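Local structure of Alr2269 protein (Nostoc sp., 3MC9) at residues Gln135-Val143 / Phe166-Leu176. The protein is an Omp85 protein of a cyanobacterium, whose periplasmic POTRA domains probably receive polypeptides for transport into or across the outer membrane and for beta-barrel biogenesis. Sequence-based numbering, arbitrary orientation.
Sequences QPNPVLSKV and FRAQYGKILNL
Tyr170 lays its ring along the chain at Ser141 and Lys142, so that Lys142 CA sits over one face, 4.0 Å from the ring centroid, in a CH-pi contact; Arg167 CA lies over the opposite face. With CG beside the backbone N (chi1 -70°), the ring reaches past Lys142, and its OH accepts a nearly straight hydrogen bond from Val143 N at 3.2 Å. The same hydroxyl also bonds Asp163, so two partners hold the OH end. Val143 meets Phe166 at about a right angle: Val143 CG1 lies over the ring face towards its rim, while Val143 CG2 rests 3.7 Å from Phe166 CG. Leu140 spreads its two methyls, CD2 against Gln169 CB and CD1 against Leu174 CD1, 4.0 Å away. Leu140 N gives to Lys172 O and Leu174 N to Pro138 O, framing Val139 and Ile173 as a single antiparallel, non-hydrogen-bonded bridge; Gly171 N adds a bond to Leu140 O. At the far end Asn137 ND2 donates to Leu174 O at 2.8 Å, approaching from above the carbonyl plane. Five hydrogen bonds, three purely backbone, and apolar packing thus hold the linker between the two POTRA domains to the second domain's interhelical loop.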
loop_
_atom_site.group_PDB
_atom_site.type_symbol
_atom_site.label_atom_id
_atom_site.label_comp_id
_atom_site.label_asym_id
_atom_site.label_seq_id
_atom_site.Cartn_x
_atom_site.Cartn_y
_atom_site.Cartn_z
ATOM N N GLN A 135 -0.457 2.435 -9.572
ATOM C CA GLN A 135 0.434 1.338 -9.927
ATOM C C GLN A 135 0.104 0.199 -8.996
ATOM O O GLN A 135 0.429 0.256 -7.810
ATOM C CB GLN A 135 1.897 1.756 -9.775
ATOM C CG GLN A 135 2.923 0.705 -10.219
ATOM C CD GLN A 135 2.589 0.022 -11.547
ATOM O OE1 GLN A 135 2.375 -1.185 -11.581
ATOM N NE2 GLN A 135 2.559 0.784 -12.635
ATOM N N PRO A 136 -0.594 -0.828 -9.509
ATOM C CA PRO A 136 -0.910 -1.964 -8.656
ATOM C C PRO A 136 0.344 -2.603 -8.066
ATOM O O PRO A 136 1.396 -2.626 -8.706
ATOM C CB PRO A 136 -1.616 -2.943 -9.606
ATOM C CG PRO A 136 -2.091 -2.115 -10.740
ATOM C CD PRO A 136 -1.156 -0.966 -10.862
ATOM N N ASN A 137 0.226 -3.108 -6.842
ATOM C CA ASN A 137 1.317 -3.869 -6.221
ATOM C C ASN A 137 1.612 -5.105 -7.066
ATOM O O ASN A 137 0.714 -5.621 -7.738
ATOM C CB ASN A 137 0.925 -4.335 -4.822
ATOM C CG ASN A 137 1.047 -3.245 -3.765
ATOM O OD1 ASN A 137 1.953 -2.413 -3.802
ATOM N ND2 ASN A 137 0.145 -3.271 -2.803
ATOM N N PRO A 138 2.855 -5.597 -7.028
ATOM C CA PRO A 138 3.121 -6.854 -7.705
ATOM C C PRO A 138 2.547 -8.024 -6.918
ATOM O O PRO A 138 2.136 -7.848 -5.766
ATOM C CB PRO A 138 4.644 -6.931 -7.693
ATOM C CG PRO A 138 5.016 -6.275 -6.414
ATOM C CD PRO A 138 3.995 -5.179 -6.197
ATOM N N VAL A 139 2.516 -9.198 -7.536
ATOM C CA VAL A 139 2.107 -10.428 -6.850
ATOM C C VAL A 139 3.152 -10.726 -5.779
ATOM O O VAL A 139 4.344 -10.667 -6.051
ATOM C CB VAL A 139 2.014 -11.612 -7.834
ATOM C CG1 VAL A 139 1.579 -12.886 -7.117
ATOM C CG2 VAL A 139 1.048 -11.284 -8.979
ATOM N N LEU A 140 2.711 -10.997 -4.552
ATOM C CA LEU A 140 3.651 -11.307 -3.457
ATOM C C LEU A 140 4.284 -12.679 -3.680
ATOM O O LEU A 140 3.589 -13.706 -3.668
ATOM C CB LEU A 140 2.949 -11.256 -2.097
ATOM C CG LEU A 140 3.808 -11.533 -0.860
ATOM C CD1 LEU A 140 4.862 -10.432 -0.655
ATOM C CD2 LEU A 140 2.935 -11.672 0.363
ATOM N N SER A 141 5.598 -12.702 -3.895
ATOM C CA SER A 141 6.310 -13.969 -4.032
ATOM C C SER A 141 6.852 -14.418 -2.680
ATOM O O SER A 141 6.763 -15.604 -2.339
ATOM C CB SER A 141 7.437 -13.880 -5.065
ATOM O OG SER A 141 8.366 -12.867 -4.734
ATOM N N LYS A 142 7.411 -13.484 -1.909
ATOM C CA LYS A 142 7.864 -13.815 -0.567
ATOM C C LYS A 142 8.127 -12.638 0.380
ATOM O O LYS A 142 8.268 -11.492 -0.047
ATOM C CB LYS A 142 9.086 -14.733 -0.656
ATOM C CG LYS A 142 10.431 -14.096 -0.501
ATOM C CD LYS A 142 11.307 -14.970 0.370
ATOM C CE LYS A 142 12.256 -15.835 -0.409
ATOM N NZ LYS A 142 13.182 -16.495 0.560
ATOM N N VAL A 143 8.140 -12.951 1.678
ATOM C CA VAL A 143 8.523 -12.013 2.725
ATOM C C VAL A 143 9.800 -12.505 3.418
ATOM O O VAL A 143 9.878 -13.655 3.851
ATOM C CB VAL A 143 7.385 -11.794 3.774
ATOM C CG1 VAL A 143 7.838 -10.856 4.875
ATOM C CG2 VAL A 143 6.139 -11.240 3.104
ATOM N N PHE A 166 3.304 -15.536 6.460
ATOM C CA PHE A 166 2.907 -14.807 5.259
ATOM C C PHE A 166 2.556 -15.723 4.060
ATOM O O PHE A 166 1.978 -15.265 3.074
ATOM C CB PHE A 166 4.024 -13.812 4.891
ATOM C CG PHE A 166 4.189 -12.691 5.890
ATOM C CD1 PHE A 166 3.297 -11.614 5.895
ATOM C CD2 PHE A 166 5.220 -12.700 6.825
ATOM C CE1 PHE A 166 3.432 -10.571 6.825
ATOM C CE2 PHE A 166 5.366 -11.649 7.771
ATOM C CZ PHE A 166 4.466 -10.592 7.765
ATOM N N ARG A 167 2.883 -17.009 4.174
ATOM C CA ARG A 167 2.685 -18.014 3.113
ATOM C C ARG A 167 1.354 -17.878 2.376
ATOM O O ARG A 167 1.306 -17.869 1.149
ATOM C CB ARG A 167 2.748 -19.428 3.714
ATOM C CG ARG A 167 3.258 -20.472 2.785
ATOM C CD ARG A 167 3.162 -21.859 3.410
ATOM N NE ARG A 167 4.268 -22.140 4.335
ATOM C CZ ARG A 167 4.142 -22.525 5.607
ATOM N NH1 ARG A 167 2.946 -22.690 6.172
ATOM N NH2 ARG A 167 5.233 -22.751 6.328
ATOM N N ALA A 168 0.286 -17.773 3.155
ATOM C CA ALA A 168 -1.075 -17.706 2.656
ATOM C C ALA A 168 -1.310 -16.549 1.679
ATOM O O ALA A 168 -2.214 -16.616 0.861
ATOM C CB ALA A 168 -2.047 -17.603 3.847
ATOM N N GLN A 169 -0.513 -15.486 1.782
ATOM C CA GLN A 169 -0.646 -14.331 0.891
ATOM C C GLN A 169 0.202 -14.483 -0.385
ATOM O O GLN A 169 0.091 -13.681 -1.296
ATOM C CB GLN A 169 -0.277 -13.035 1.638
ATOM C CG GLN A 169 -1.026 -12.813 2.972
ATOM C CD GLN A 169 -0.547 -11.572 3.737
ATOM O OE1 GLN A 169 -0.100 -10.581 3.139
ATOM N NE2 GLN A 169 -0.632 -11.627 5.072
ATOM N N TYR A 170 1.050 -15.510 -0.436
ATOM C CA TYR A 170 1.931 -15.755 -1.586
ATOM C C TYR A 170 1.120 -16.117 -2.829
ATOM O O TYR A 170 0.119 -16.814 -2.734
ATOM C CB TYR A 170 2.916 -16.897 -1.298
ATOM C CG TYR A 170 4.015 -16.599 -0.282
ATOM C CD1 TYR A 170 3.982 -15.458 0.530
ATOM C CD2 TYR A 170 5.077 -17.488 -0.112
ATOM C CE1 TYR A 170 4.992 -15.201 1.448
ATOM C CE2 TYR A 170 6.085 -17.241 0.817
ATOM C CZ TYR A 170 6.037 -16.097 1.589
ATOM O OH TYR A 170 7.033 -15.846 2.504
ATOM N N GLY A 171 1.559 -15.633 -3.987
ATOM C CA GLY A 171 0.918 -15.967 -5.271
ATOM C C GLY A 171 -0.299 -15.109 -5.595
ATOM O O GLY A 171 -0.995 -15.354 -6.575
ATOM N N LYS A 172 -0.552 -14.101 -4.765
ATOM C CA LYS A 172 -1.622 -13.136 -4.992
ATOM C C LYS A 172 -1.054 -11.736 -4.904
ATOM O O LYS A 172 0.007 -11.517 -4.306
ATOM C CB LYS A 172 -2.705 -13.280 -3.929
ATOM C CG LYS A 172 -3.757 -14.340 -4.238
ATOM C CD LYS A 172 -4.796 -14.407 -3.122
ATOM C CE LYS A 172 -4.185 -14.860 -1.795
ATOM N NZ LYS A 172 -5.144 -14.681 -0.684
ATOM N N ILE A 173 -1.781 -10.785 -5.484
ATOM C CA ILE A 173 -1.356 -9.392 -5.459
ATOM C C ILE A 173 -1.115 -8.996 -3.999
ATOM O O ILE A 173 -1.871 -9.373 -3.109
ATOM C CB ILE A 173 -2.362 -8.439 -6.184
ATOM C CG1 ILE A 173 -1.845 -6.994 -6.154
ATOM C CG2 ILE A 173 -3.781 -8.538 -5.601
ATOM C CD1 ILE A 173 -2.798 -5.985 -6.766
ATOM N N LEU A 174 -0.023 -8.281 -3.775
ATOM C CA LEU A 174 0.363 -7.829 -2.453
ATOM C C LEU A 174 -0.657 -6.827 -1.961
ATOM O O LEU A 174 -0.922 -5.838 -2.632
ATOM C CB LEU A 174 1.761 -7.184 -2.474
ATOM C CG LEU A 174 2.226 -6.465 -1.196
ATOM C CD1 LEU A 174 2.312 -7.424 -0.001
ATOM C CD2 LEU A 174 3.564 -5.745 -1.405
ATOM N N ASN A 175 -1.234 -7.101 -0.795
ATOM C CA ASN A 175 -2.039 -6.110 -0.098
ATOM C C ASN A 175 -1.423 -5.721 1.232
ATOM O O ASN A 175 -1.241 -6.563 2.112
ATOM C CB ASN A 175 -3.455 -6.603 0.124
ATOM C CG ASN A 175 -4.359 -5.517 0.689
ATOM O OD1 ASN A 175 -4.279 -5.194 1.860
ATOM N ND2 ASN A 175 -5.232 -4.961 -0.157
ATOM N N LEU A 176 -1.163 -4.427 1.385
ATOM C CA LEU A 176 -0.411 -3.908 2.519
ATOM C C LEU A 176 -1.173 -3.961 3.841
ATOM O O LEU A 176 -0.559 -3.981 4.905
ATOM C CB LEU A 176 0.054 -2.488 2.227
ATOM C CG LEU A 176 0.980 -2.443 1.007
ATOM C CD1 LEU A 176 1.067 -1.033 0.455
ATOM C CD2 LEU A 176 2.379 -2.999 1.341
#